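Local coordinates for viral structural protein 4 (Bombyx mori cytoplasmic polyhedrosis virus, PDB 6TZ0), which binds GTP and, packed against the viral RNA-dependent RNA polymerase, probably assists transcription of the double-stranded RNA genome, at residues Gln515-Arg520 with Val525-Leu530; Ala435-Glu438 with Lys444-Lys447; Glu451-Leu456 with Tyr535-Ala540; Asp284-Glu289 with Arg508-Thr513. One frame throughout, in Å; residues are numbered along the deposited sequence.

Interaction 1: Gln515-Arg520 with Val525-Leu530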
loop_
_atom_site.group_PDB
_atom_site.type_symbol
_atom_site.label_atom_id
_atom_site.label_comp_id
_atom_site.label_asym_id
_atom_site.label_seq_id
_atom_site.Cartn_x
_atom_site.Cartn_y
_atom_site.Cartn_z
ATOM N N GLN B 515 -18.590 -41.817 5.163
ATOM C CA GLN B 515 -18.991 -43.114 5.690
ATOM C C GLN B 515 -19.872 -42.973 6.915
ATOM O O GLN B 515 -20.756 -43.800 7.142
ATOM C CB GLN B 515 -17.754 -43.945 6.035
ATOM C CG GLN B 515 -18.006 -45.395 6.360
ATOM C CD GLN B 515 -18.483 -46.175 5.159
ATOM O OE1 GLN B 515 -18.022 -45.949 4.043
ATOM N NE2 GLN B 515 -19.398 -47.109 5.381
ATOM N N ALA B 516 -19.641 -41.924 7.703
ATOM C CA ALA B 516 -20.552 -41.585 8.784
ATOM C C ALA B 516 -21.900 -41.132 8.251
ATOM O O ALA B 516 -22.930 -41.385 8.882
ATOM C CB ALA B 516 -19.944 -40.494 9.660
ATOM N N MET B 517 -21.922 -40.470 7.091
ATOM C CA MET B 517 -23.201 -40.029 6.551
ATOM C C MET B 517 -23.995 -41.155 5.907
ATOM O O MET B 517 -25.229 -41.126 5.943
ATOM C CB MET B 517 -23.003 -38.891 5.555
ATOM C CG MET B 517 -22.660 -37.589 6.238
ATOM S SD MET B 517 -23.950 -37.289 7.450
ATOM C CE MET B 517 -23.377 -35.818 8.248
ATOM N N ARG B 518 -23.338 -42.149 5.317
ATOM C CA ARG B 518 -24.095 -43.244 4.730
ATOM C C ARG B 518 -24.496 -44.303 5.745
ATOM O O ARG B 518 -25.267 -45.203 5.405
ATOM C CB ARG B 518 -23.320 -43.913 3.592
ATOM C CG ARG B 518 -22.051 -44.617 3.997
ATOM C CD ARG B 518 -21.575 -45.498 2.858
ATOM N NE ARG B 518 -21.270 -44.748 1.644
ATOM C CZ ARG B 518 -20.060 -44.310 1.317
ATOM N NH1 ARG B 518 -19.024 -44.560 2.104
ATOM N NH2 ARG B 518 -19.881 -43.636 0.190
ATOM N N ASP B 519 -24.001 -44.218 6.976
ATOM C CA ASP B 519 -24.327 -45.187 8.019
ATOM C C ASP B 519 -25.256 -44.600 9.067
ATOM O O ASP B 519 -25.121 -44.892 10.258
ATOM C CB ASP B 519 -23.054 -45.708 8.677
ATOM C CG ASP B 519 -22.214 -46.535 7.738
ATOM O OD1 ASP B 519 -22.787 -47.116 6.795
ATOM O OD2 ASP B 519 -20.987 -46.616 7.948
ATOM N N ARG B 520 -26.205 -43.762 8.660
ATOM C CA ARG B 520 -27.137 -43.158 9.596
ATOM C C ARG B 520 -28.492 -43.002 8.919
ATOM O O ARG B 520 -28.649 -43.255 7.721
ATOM C CB ARG B 520 -26.582 -41.834 10.140
ATOM C CG ARG B 520 -26.203 -40.787 9.097
ATOM C CD ARG B 520 -27.298 -39.767 8.828
ATOM N NE ARG B 520 -27.755 -39.115 10.051
ATOM C CZ ARG B 520 -27.129 -38.110 10.657
ATOM N NH1 ARG B 520 -27.639 -37.591 11.765
ATOM N NH2 ARG B 520 -26.001 -37.620 10.164
ATOM N N VAL B 525 -29.673 -39.491 2.626
ATOM C CA VAL B 525 -29.358 -39.023 1.282
ATOM C C VAL B 525 -29.126 -37.522 1.295
ATOM O O VAL B 525 -28.180 -37.014 0.685
ATOM C CB VAL B 525 -30.496 -39.384 0.316
ATOM C CG1 VAL B 525 -30.067 -39.162 -1.119
ATOM C CG2 VAL B 525 -30.977 -40.776 0.577
ATOM N N VAL B 526 -30.002 -36.799 1.993
ATOM C CA VAL B 526 -29.879 -35.356 2.139
ATOM C C VAL B 526 -28.616 -35.014 2.909
ATOM O O VAL B 526 -27.924 -34.040 2.597
ATOM C CB VAL B 526 -31.138 -34.811 2.832
ATOM C CG1 VAL B 526 -31.093 -33.298 2.949
ATOM C CG2 VAL B 526 -32.377 -35.275 2.103
ATOM N N GLN B 527 -28.274 -35.840 3.896
ATOM C CA GLN B 527 -27.077 -35.621 4.697
ATOM C C GLN B 527 -25.811 -35.812 3.874
ATOM O O GLN B 527 -24.879 -35.004 3.967
ATOM C CB GLN B 527 -27.094 -36.565 5.893
ATOM C CG GLN B 527 -28.189 -36.266 6.881
ATOM C CD GLN B 527 -27.967 -34.964 7.597
ATOM O OE1 GLN B 527 -26.856 -34.662 8.015
ATOM N NE2 GLN B 527 -29.019 -34.172 7.726
ATOM N N LEU B 528 -25.773 -36.854 3.042
ATOM C CA LEU B 528 -24.618 -37.073 2.176
ATOM C C LEU B 528 -24.517 -35.998 1.098
ATOM O O LEU B 528 -23.411 -35.551 0.757
ATOM C CB LEU B 528 -24.705 -38.460 1.554
ATOM C CG LEU B 528 -23.529 -38.905 0.695
ATOM C CD1 LEU B 528 -22.261 -38.949 1.515
ATOM C CD2 LEU B 528 -23.828 -40.258 0.121
ATOM N N PHE B 529 -25.664 -35.550 0.580
ATOM C CA PHE B 529 -25.685 -34.488 -0.421
ATOM C C PHE B 529 -25.183 -33.170 0.154
ATOM O O PHE B 529 -24.398 -32.461 -0.491
ATOM C CB PHE B 529 -27.103 -34.349 -0.972
ATOM C CG PHE B 529 -27.250 -33.295 -2.021
ATOM C CD1 PHE B 529 -26.692 -33.469 -3.272
ATOM C CD2 PHE B 529 -27.978 -32.146 -1.770
ATOM C CE1 PHE B 529 -26.828 -32.504 -4.241
ATOM C CE2 PHE B 529 -28.118 -31.178 -2.739
ATOM C CZ PHE B 529 -27.544 -31.359 -3.973
ATOM N N LEU B 530 -25.593 -32.845 1.382
ATOM C CA LEU B 530 -25.118 -31.623 2.015
ATOM C C LEU B 530 -23.656 -31.717 2.412
ATOM O O LEU B 530 -22.953 -30.704 2.354
ATOM C CB LEU B 530 -25.969 -31.287 3.233
ATOM C CG LEU B 530 -27.359 -30.791 2.872
ATOM C CD1 LEU B 530 -28.189 -30.562 4.110
ATOM C CD2 LEU B 530 -27.232 -29.525 2.070
#

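Interaction 2: Ala435-Glu438 with Lys444-Lys447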
loop_
_atom_site.group_PDB
_atom_site.type_symbol
_atom_site.label_atom_id
_atom_site.label_comp_id
_atom_site.label_asym_id
_atom_site.label_seq_id
_atom_site.Cartn_x
_atom_site.Cartn_y
_atom_site.Cartn_z
ATOM N N ALA B 435 -28.292 -45.375 -2.746
ATOM C CA ALA B 435 -27.860 -46.139 -3.911
ATOM C C ALA B 435 -28.160 -45.405 -5.208
ATOM O O ALA B 435 -27.433 -45.570 -6.190
ATOM C CB ALA B 435 -28.530 -47.510 -3.913
ATOM N N GLN B 436 -29.214 -44.589 -5.228
ATOM C CA GLN B 436 -29.491 -43.769 -6.401
ATOM C C GLN B 436 -28.494 -42.628 -6.514
ATOM O O GLN B 436 -28.056 -42.284 -7.618
ATOM C CB GLN B 436 -30.908 -43.212 -6.329
ATOM C CG GLN B 436 -31.992 -44.259 -6.331
ATOM C CD GLN B 436 -33.370 -43.652 -6.240
ATOM O OE1 GLN B 436 -33.517 -42.437 -6.151
ATOM N NE2 GLN B 436 -34.389 -44.497 -6.244
ATOM N N TYR B 437 -28.125 -42.028 -5.381
ATOM C CA TYR B 437 -27.259 -40.855 -5.401
ATOM C C TYR B 437 -25.819 -41.226 -5.710
ATOM O O TYR B 437 -25.142 -40.520 -6.465
ATOM C CB TYR B 437 -27.352 -40.121 -4.066
ATOM C CG TYR B 437 -26.382 -38.974 -3.927
ATOM C CD1 TYR B 437 -26.557 -37.797 -4.636
ATOM C CD2 TYR B 437 -25.297 -39.069 -3.070
ATOM C CE1 TYR B 437 -25.669 -36.752 -4.506
ATOM C CE2 TYR B 437 -24.411 -38.031 -2.931
ATOM C CZ TYR B 437 -24.600 -36.877 -3.650
ATOM O OH TYR B 437 -23.710 -35.842 -3.513
ATOM N N GLU B 438 -25.332 -42.329 -5.137
ATOM C CA GLU B 438 -23.973 -42.795 -5.396
ATOM C C GLU B 438 -23.765 -43.246 -6.835
ATOM O O GLU B 438 -22.624 -43.281 -7.302
ATOM C CB GLU B 438 -23.633 -43.948 -4.454
ATOM C CG GLU B 438 -23.386 -43.563 -3.011
ATOM C CD GLU B 438 -22.044 -42.895 -2.815
ATOM O OE1 GLU B 438 -21.113 -43.205 -3.585
ATOM O OE2 GLU B 438 -21.902 -42.081 -1.882
ATOM N N LYS B 444 -23.215 -34.871 -13.113
ATOM C CA LYS B 444 -24.606 -34.916 -12.685
ATOM C C LYS B 444 -24.766 -34.441 -11.247
ATOM O O LYS B 444 -25.779 -33.819 -10.910
ATOM C CB LYS B 444 -25.131 -36.340 -12.841
ATOM C CG LYS B 444 -26.618 -36.495 -12.647
ATOM C CD LYS B 444 -27.372 -35.786 -13.748
ATOM C CE LYS B 444 -27.085 -36.435 -15.090
ATOM N NZ LYS B 444 -27.617 -37.824 -15.157
ATOM N N LYS B 445 -23.775 -34.705 -10.395
ATOM C CA LYS B 445 -23.834 -34.238 -9.014
ATOM C C LYS B 445 -23.556 -32.745 -8.923
ATOM O O LYS B 445 -24.230 -32.031 -8.174
ATOM C CB LYS B 445 -22.837 -35.015 -8.163
ATOM C CG LYS B 445 -23.172 -36.476 -7.991
ATOM C CD LYS B 445 -22.142 -37.160 -7.124
ATOM C CE LYS B 445 -22.489 -38.607 -6.915
ATOM N NZ LYS B 445 -21.500 -39.284 -6.051
ATOM N N ILE B 446 -22.558 -32.265 -9.670
ATOM C CA ILE B 446 -22.189 -30.851 -9.658
ATOM C C ILE B 446 -23.307 -29.979 -10.229
ATOM O O ILE B 446 -23.523 -28.848 -9.763
ATOM C CB ILE B 446 -20.851 -30.688 -10.406
ATOM C CG1 ILE B 446 -19.720 -31.304 -9.588
ATOM C CG2 ILE B 446 -20.522 -29.247 -10.742
ATOM C CD1 ILE B 446 -18.416 -31.371 -10.331
ATOM N N LYS B 447 -24.082 -30.510 -11.181
ATOM C CA LYS B 447 -25.224 -29.777 -11.721
ATOM C C LYS B 447 -26.304 -29.544 -10.664
ATOM O O LYS B 447 -27.008 -28.532 -10.712
ATOM C CB LYS B 447 -25.786 -30.540 -12.922
ATOM C CG LYS B 447 -26.893 -29.843 -13.691
ATOM C CD LYS B 447 -27.286 -30.643 -14.923
ATOM C CE LYS B 447 -28.506 -30.046 -15.611
ATOM N NZ LYS B 447 -28.216 -28.700 -16.176
#

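Interaction 3: Glu451-Leu456 with Tyr535-Ala540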
loop_
_atom_site.group_PDB
_atom_site.type_symbol
_atom_site.label_atom_id
_atom_site.label_comp_id
_atom_site.label_asym_id
_atom_site.label_seq_id
_atom_site.Cartn_x
_atom_site.Cartn_y
_atom_site.Cartn_z
ATOM N N GLU B 451 -27.363 -25.780 -8.046
ATOM C CA GLU B 451 -28.683 -25.356 -7.592
ATOM C C GLU B 451 -28.729 -25.209 -6.075
ATOM O O GLU B 451 -29.385 -24.296 -5.548
ATOM C CB GLU B 451 -29.720 -26.359 -8.083
ATOM C CG GLU B 451 -29.891 -26.336 -9.591
ATOM C CD GLU B 451 -30.751 -27.469 -10.106
ATOM O OE1 GLU B 451 -31.044 -28.397 -9.330
ATOM O OE2 GLU B 451 -31.139 -27.432 -11.292
ATOM N N MET B 452 -28.013 -26.078 -5.362
ATOM C CA MET B 452 -27.886 -25.907 -3.920
ATOM C C MET B 452 -27.099 -24.646 -3.563
ATOM O O MET B 452 -27.410 -23.987 -2.569
ATOM C CB MET B 452 -27.234 -27.141 -3.306
ATOM C CG MET B 452 -27.299 -27.173 -1.801
ATOM S SD MET B 452 -28.990 -27.345 -1.213
ATOM C CE MET B 452 -28.865 -26.608 0.411
ATOM N N ASN B 453 -26.102 -24.270 -4.367
ATOM C CA ASN B 453 -25.419 -22.999 -4.132
ATOM C C ASN B 453 -26.326 -21.813 -4.429
ATOM O O ASN B 453 -26.203 -20.768 -3.783
ATOM C CB ASN B 453 -24.146 -22.897 -4.968
ATOM C CG ASN B 453 -23.062 -23.819 -4.485
ATOM O OD1 ASN B 453 -22.951 -24.082 -3.298
ATOM N ND2 ASN B 453 -22.224 -24.276 -5.397
ATOM N N GLU B 454 -27.243 -21.964 -5.387
ATOM C CA GLU B 454 -28.245 -20.929 -5.633
ATOM C C GLU B 454 -29.212 -20.779 -4.467
ATOM O O GLU B 454 -29.700 -19.675 -4.210
ATOM C CB GLU B 454 -29.029 -21.233 -6.905
ATOM C CG GLU B 454 -28.231 -21.114 -8.177
ATOM C CD GLU B 454 -29.045 -21.481 -9.396
ATOM O OE1 GLU B 454 -30.193 -21.937 -9.224
ATOM O OE2 GLU B 454 -28.537 -21.321 -10.525
ATOM N N VAL B 455 -29.525 -21.865 -3.763
ATOM C CA VAL B 455 -30.398 -21.679 -2.605
ATOM C C VAL B 455 -29.592 -21.259 -1.374
ATOM O O VAL B 455 -30.161 -20.709 -0.424
ATOM C CB VAL B 455 -31.261 -22.930 -2.342
ATOM C CG1 VAL B 455 -30.502 -24.002 -1.647
ATOM C CG2 VAL B 455 -32.518 -22.583 -1.576
ATOM N N LEU B 456 -28.271 -21.455 -1.380
ATOM C CA LEU B 456 -27.445 -20.950 -0.286
ATOM C C LEU B 456 -27.159 -19.457 -0.408
ATOM O O LEU B 456 -27.075 -18.765 0.608
ATOM C CB LEU B 456 -26.119 -21.710 -0.211
ATOM C CG LEU B 456 -26.088 -23.140 0.319
ATOM C CD1 LEU B 456 -24.737 -23.743 0.084
ATOM C CD2 LEU B 456 -26.385 -23.154 1.781
ATOM N N TYR B 535 -18.421 -29.711 1.333
ATOM C CA TYR B 535 -17.042 -30.024 0.972
ATOM C C TYR B 535 -16.611 -29.259 -0.267
ATOM O O TYR B 535 -15.485 -28.753 -0.331
ATOM C CB TYR B 535 -16.884 -31.527 0.745
ATOM C CG TYR B 535 -15.516 -31.901 0.232
ATOM C CD1 TYR B 535 -14.418 -31.888 1.073
ATOM C CD2 TYR B 535 -15.323 -32.257 -1.097
ATOM C CE1 TYR B 535 -13.168 -32.217 0.609
ATOM C CE2 TYR B 535 -14.078 -32.581 -1.568
ATOM C CZ TYR B 535 -13.003 -32.559 -0.711
ATOM O OH TYR B 535 -11.753 -32.890 -1.174
ATOM N N ARG B 536 -17.499 -29.152 -1.256
ATOM C CA ARG B 536 -17.206 -28.371 -2.450
ATOM C C ARG B 536 -17.094 -26.880 -2.143
ATOM O O ARG B 536 -16.468 -26.143 -2.907
ATOM C CB ARG B 536 -18.280 -28.666 -3.508
ATOM C CG ARG B 536 -18.101 -28.038 -4.887
ATOM C CD ARG B 536 -19.084 -28.630 -5.877
ATOM N NE ARG B 536 -19.003 -28.020 -7.197
ATOM C CZ ARG B 536 -19.806 -27.052 -7.617
ATOM N NH1 ARG B 536 -20.760 -26.597 -6.825
ATOM N NH2 ARG B 536 -19.663 -26.546 -8.830
ATOM N N LEU B 537 -17.643 -26.419 -1.025
ATOM C CA LEU B 537 -17.468 -25.026 -0.643
ATOM C C LEU B 537 -16.437 -24.794 0.460
ATOM O O LEU B 537 -16.209 -23.640 0.825
ATOM C CB LEU B 537 -18.802 -24.437 -0.212
ATOM C CG LEU B 537 -19.867 -24.263 -1.272
ATOM C CD1 LEU B 537 -21.119 -23.833 -0.585
ATOM C CD2 LEU B 537 -19.405 -23.232 -2.279
ATOM N N LEU B 538 -15.810 -25.837 1.000
ATOM C CA LEU B 538 -14.864 -25.693 2.109
ATOM C C LEU B 538 -13.521 -26.325 1.770
ATOM O O LEU B 538 -13.348 -27.546 1.923
ATOM C CB LEU B 538 -15.417 -26.310 3.390
ATOM C CG LEU B 538 -14.614 -26.294 4.699
ATOM C CD1 LEU B 538 -14.410 -24.899 5.230
ATOM C CD2 LEU B 538 -15.270 -27.154 5.755
ATOM N N PRO B 539 -12.552 -25.548 1.314
ATOM C CA PRO B 539 -11.172 -26.025 1.237
ATOM C C PRO B 539 -10.512 -25.969 2.610
ATOM O O PRO B 539 -11.118 -25.592 3.607
ATOM C CB PRO B 539 -10.510 -25.034 0.286
ATOM C CG PRO B 539 -11.601 -24.401 -0.425
ATOM C CD PRO B 539 -12.745 -24.342 0.502
ATOM N N ALA B 540 -9.242 -26.345 2.641
ATOM C CA ALA B 540 -8.437 -26.243 3.855
ATOM C C ALA B 540 -7.564 -24.993 3.810
ATOM O O ALA B 540 -6.340 -25.058 3.815
ATOM C CB ALA B 540 -7.593 -27.500 4.032
#

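Interaction 4: Asp284-Glu289 with Arg508-Thr513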
loop_
_atom_site.group_PDB
_atom_site.type_symbol
_atom_site.label_atom_id
_atom_site.label_comp_id
_atom_site.label_asym_id
_atom_site.label_seq_id
_atom_site.Cartn_x
_atom_site.Cartn_y
_atom_site.Cartn_z
ATOM N N ASP B 284 -11.556 -55.292 19.804
ATOM C CA ASP B 284 -12.585 -54.413 20.329
ATOM C C ASP B 284 -13.193 -53.561 19.224
ATOM O O ASP B 284 -12.564 -53.258 18.209
ATOM C CB ASP B 284 -12.022 -53.508 21.421
ATOM C CG ASP B 284 -11.733 -54.254 22.696
ATOM O OD1 ASP B 284 -12.392 -55.282 22.943
ATOM O OD2 ASP B 284 -10.859 -53.805 23.462
ATOM N N ASP B 285 -14.432 -53.162 19.450
ATOM C CA ASP B 285 -15.232 -52.432 18.485
ATOM C C ASP B 285 -14.787 -50.973 18.434
ATOM O O ASP B 285 -14.163 -50.456 19.362
ATOM C CB ASP B 285 -16.706 -52.549 18.870
ATOM C CG ASP B 285 -17.638 -52.096 17.780
ATOM O OD1 ASP B 285 -17.801 -52.845 16.795
ATOM O OD2 ASP B 285 -18.212 -50.994 17.907
ATOM N N TYR B 286 -15.100 -50.318 17.317
ATOM C CA TYR B 286 -14.774 -48.908 17.152
ATOM C C TYR B 286 -15.611 -48.021 18.063
ATOM O O TYR B 286 -15.134 -46.973 18.508
ATOM C CB TYR B 286 -14.965 -48.513 15.691
ATOM C CG TYR B 286 -14.687 -47.068 15.358
ATOM C CD1 TYR B 286 -13.389 -46.589 15.276
ATOM C CD2 TYR B 286 -15.726 -46.190 15.096
ATOM C CE1 TYR B 286 -13.137 -45.271 14.955
ATOM C CE2 TYR B 286 -15.485 -44.876 14.773
ATOM C CZ TYR B 286 -14.193 -44.421 14.709
ATOM O OH TYR B 286 -13.950 -43.110 14.390
ATOM N N LEU B 287 -16.848 -48.417 18.355
ATOM C CA LEU B 287 -17.703 -47.594 19.199
ATOM C C LEU B 287 -17.397 -47.748 20.678
ATOM O O LEU B 287 -17.744 -46.860 21.461
ATOM C CB LEU B 287 -19.170 -47.917 18.940
ATOM C CG LEU B 287 -19.625 -47.530 17.539
ATOM C CD1 LEU B 287 -21.052 -47.958 17.299
ATOM C CD2 LEU B 287 -19.462 -46.043 17.321
ATOM N N LYS B 288 -16.786 -48.856 21.078
ATOM C CA LYS B 288 -16.234 -48.959 22.418
ATOM C C LYS B 288 -15.080 -47.980 22.568
ATOM O O LYS B 288 -14.176 -47.949 21.726
ATOM C CB LYS B 288 -15.758 -50.382 22.685
ATOM C CG LYS B 288 -15.178 -50.588 24.061
ATOM C CD LYS B 288 -14.818 -52.038 24.288
ATOM C CE LYS B 288 -14.224 -52.245 25.666
ATOM N NZ LYS B 288 -13.892 -53.671 25.912
ATOM N N GLU B 289 -15.137 -47.169 23.632
ATOM C CA GLU B 289 -14.148 -46.127 23.944
ATOM C C GLU B 289 -13.993 -45.129 22.799
ATOM O O GLU B 289 -12.890 -44.667 22.506
ATOM C CB GLU B 289 -12.793 -46.729 24.325
ATOM C CG GLU B 289 -12.833 -47.654 25.527
ATOM C CD GLU B 289 -13.193 -46.953 26.818
ATOM O OE1 GLU B 289 -12.859 -45.761 26.974
ATOM O OE2 GLU B 289 -13.812 -47.604 27.684
ATOM N N ARG B 508 -10.313 -31.212 12.047
ATOM C CA ARG B 508 -10.319 -32.556 11.493
ATOM C C ARG B 508 -10.403 -33.554 12.635
ATOM O O ARG B 508 -9.808 -33.342 13.691
ATOM C CB ARG B 508 -9.067 -32.845 10.667
ATOM C CG ARG B 508 -8.832 -31.945 9.484
ATOM C CD ARG B 508 -9.836 -32.151 8.379
ATOM N NE ARG B 508 -9.528 -31.307 7.229
ATOM C CZ ARG B 508 -8.849 -31.715 6.167
ATOM N NH1 ARG B 508 -8.440 -32.967 6.094
ATOM N NH2 ARG B 508 -8.602 -30.880 5.171
ATOM N N THR B 509 -11.143 -34.640 12.429
ATOM C CA THR B 509 -11.280 -35.697 13.422
ATOM C C THR B 509 -10.944 -37.045 12.802
ATOM O O THR B 509 -10.526 -37.140 11.647
ATOM C CB THR B 509 -12.693 -35.750 14.011
ATOM O OG1 THR B 509 -13.647 -35.917 12.957
ATOM C CG2 THR B 509 -13.004 -34.503 14.791
ATOM N N ILE B 510 -11.128 -38.100 13.591
ATOM C CA ILE B 510 -10.988 -39.459 13.095
ATOM C C ILE B 510 -12.331 -39.953 12.564
ATOM O O ILE B 510 -12.933 -40.897 13.087
ATOM C CB ILE B 510 -10.455 -40.366 14.220
ATOM C CG1 ILE B 510 -11.217 -40.112 15.525
ATOM C CG2 ILE B 510 -8.999 -40.092 14.472
ATOM C CD1 ILE B 510 -11.287 -41.307 16.366
ATOM N N ASN B 511 -12.758 -39.422 11.435
ATOM C CA ASN B 511 -14.081 -39.769 10.938
ATOM C C ASN B 511 -14.065 -39.690 9.430
ATOM O O ASN B 511 -13.763 -38.638 8.863
ATOM C CB ASN B 511 -15.172 -38.861 11.509
ATOM C CG ASN B 511 -15.542 -39.210 12.934
ATOM O OD1 ASN B 511 -15.345 -38.422 13.851
ATOM N ND2 ASN B 511 -16.080 -40.404 13.124
ATOM N N ASP B 512 -14.382 -40.802 8.790
ATOM C CA ASP B 512 -14.655 -40.790 7.367
ATOM C C ASP B 512 -16.058 -40.217 7.246
ATOM O O ASP B 512 -17.043 -40.896 7.541
ATOM C CB ASP B 512 -14.531 -42.192 6.789
ATOM C CG ASP B 512 -14.318 -42.185 5.301
ATOM O OD1 ASP B 512 -13.228 -41.765 4.881
ATOM O OD2 ASP B 512 -15.206 -42.615 4.548
ATOM N N THR B 513 -16.137 -38.939 6.861
ATOM C CA THR B 513 -17.391 -38.196 6.915
ATOM C C THR B 513 -18.412 -38.744 5.931
ATOM O O THR B 513 -19.606 -38.823 6.242
ATOM C CB THR B 513 -17.124 -36.721 6.638
ATOM O OG1 THR B 513 -16.477 -36.585 5.369
ATOM C CG2 THR B 513 -16.246 -36.129 7.716
#

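Interaction 1: Gln515-Arg520 with Val525-Leu530
Met517 and Gln527 face each other where helix 513-518 and helix 524-537, joined by a short loop, come close beside the GTP site; CA of Met517 lies 5.5 Å from CA of Leu528. The pair shows how a thioether can fill the space along an amide side chain. In Met517, CG stands beside the backbone N (chi1 -74°) and the chain bends again at chi2 (-54°), which carries SD to 3.6 Å from Gln527 CB and leaves CE 3.7 Å from Gln527 OE1. Closer to the backbone, Met517 CB rests 4.1 Å from Leu528 CD1, the apolar part of the seam. Gln527 is itself bent at chi2, and Arg520 passes it at about a right angle. The Arg520 chain is folded at both chi2 and chi3, laying its guanidinium over Gln527 with NH2 3.8 Å from OE1 and the two planes turned 49° apart. Within 515-520, Gln515 links its neighbours: its OE1 accepts from Arg518 NH1 at 2.6 Å, met from above the carbonyl plane, and its NE2 gives to the syn side of Asp519 OD2 at 3.1 Å. Lys355, a GTP-binding residue, touches both Met517 and Gln527, while Gln527 NE2 has a weak hydrogen bond to Glu419. With no hydrogen bond crossing between the segments, the contact is van der Waals in kind. It places Arg520, a GTP-binding residue, with one guanidinium face against Gln527, itself beside Lys355 of the same site, although no nucleotide is bound to this chain.

Interaction 2: Ala435-Glu438 with Lys444-Lys447
Lys445 reaches from helix 442-457 across to Tyr437 on the short helix 434-438, a compact example of a lysine whose chain runs past the tyrosine hydroxyl and across the ring, bringing its charge over the face. Its CB points toward the other helix, with Lys445 CB 4.8 Å from Tyr437 OH. CG, anti to the carbonyl carbon of its own residue (chi1 -67°), starts a fully extended chain. Along it, Lys445 CG keeps 4.6 Å from Tyr437 OH. The next methylene comes closer, Lys445 CD lying 4.2 Å from Tyr437 OH. CE then lies over the ring near its rim and at the same time approaches the backbone, with Lys445 CE 3.3 Å from Tyr437 O. At the tip, Lys445 NZ stands 4.8 Å from the centroid of the Tyr437 ring and 23° off the normal, a cation-pi contact made over the face. Lys445 NZ also has Glu438 O at 4.3 Å and Glu438 OE1 at 4.6 Å, near enough for attraction but not for a salt bridge. The chain and the ring cross at about a right angle. Tyr437 OH is hydrogen-bonded to Asp532 of helix 524-537, which should help fix the ring beneath the lysine. No hydrogen bond joins the two segments. The ammonium is instead placed among an aromatic face, two carbonyl oxygens and a carboxylate, a setting that would favour its positive charge through diffuse electrostatics and not through one directed bond.

Interaction 3: Glu451-Leu456 with Tyr535-Ala540
Asn453 and Leu537 contribute most of the buried surface here, with Arg536 adding a smaller share, and these three side chains together join two helices. The side chains of Asn453 and Leu537 slide past each other in opposite directions, bringing Asn453 OD1 to 3.3 Å from Leu537 CD1 and 3.7 Å from its CG. One turn on, Leu456 CD1 meets Leu537 CD1 tip to tip at 3.7 Å. On the other flank Asn453 ND2 stands at the edge of the Arg536 guanidinium, 3.1 Å from NH1, with the amide and guanidinium planes only 15° apart. Both nitrogens are donors and no hydrogen bond joins them, a close pairing that makes the modelled detail of this amide doubtful. Arg536 gets there on a chain extended from CG to NE, its CG opposite the backbone N (chi1 -175°), and its NH2 is held by a salt bridge to Asp450. Thr367 of the RNA-dependent RNA polymerase chain packs on Asn453, Arg536 and Leu537, so the joint lies at the interface. It ties helix 442-457 to the last turn of helix 524-537, while helix 417-427 packs on Met452 and Leu456.

Interaction 4: Asp284-Glu289 with Arg508-Thr513
The ring of Tyr286 presents its hydroxyl edge to Ile510, whose carbonyl O lies near the ring plane, and the amide plane of Asn511 stands almost perpendicular to that ring, 89° away. Trp260 makes an edge-to-face pair with the same tyrosine. The meeting is between two loops that each contain a tight turn: an inverse gamma turn centred on Ile510, and an Asx turn begun by Asp285. It exemplifies how one aromatic side chain can bridge loops whose backbones stay far apart, since CA of Tyr286 and CA of Ile510 are 11.0 Å from each other. Tyr286 spans that gap because its CG is turned to the far side from the backbone N (chi1 179°), sending the ring straight at the other loop. There OH comes 2.8 Å from Ile510 O and 3.8 Å from Ile510 CD1. The latter methyl is brought up by the first torsion of Ile510, which lodges CG1 between the backbone N and the carbonyl carbon. Across the gamma turn, Asn511 N makes a weak 3.2 Å hydrogen bond to Thr509 O. The turn borders a loop that fits a P-loop and includes the GTP-binding Gly356 and Gly358: Thr509 OG1 is hydrogen-bonded to Ala357 O. Asp512 takes the N-cap position of helix 513-518, and Glu289 that of helix 290-296. In the Asx turn, Leu287 N donates to Asp285 OD2 at 2.9 Å, approaching from 42° above the carboxylate plane.

How the interactions relate
From the N terminus, segment 284-289 opens the longest loop, which interaction 4 closes 219 residues later at 508-513, tying a loop that connects strands of the antiparallel sheet to the exit of strand 504-507 of the parallel sheet. Interaction 2 is nested inside that loop, a short closure between helices 434-438 and 442-457. Interaction 3 opens on helix 442-457 at 451-456, before interaction 4 closes, and ends at 535-540, so the two cross. Interaction 1, following directly after interaction 4, is nested within interaction 3. Helix 524-537 serves both 1 and 3, touching interaction 2 through Leu528 and Phe529, while Ala540 packs on Arg508 where interactions 3 and 4 meet.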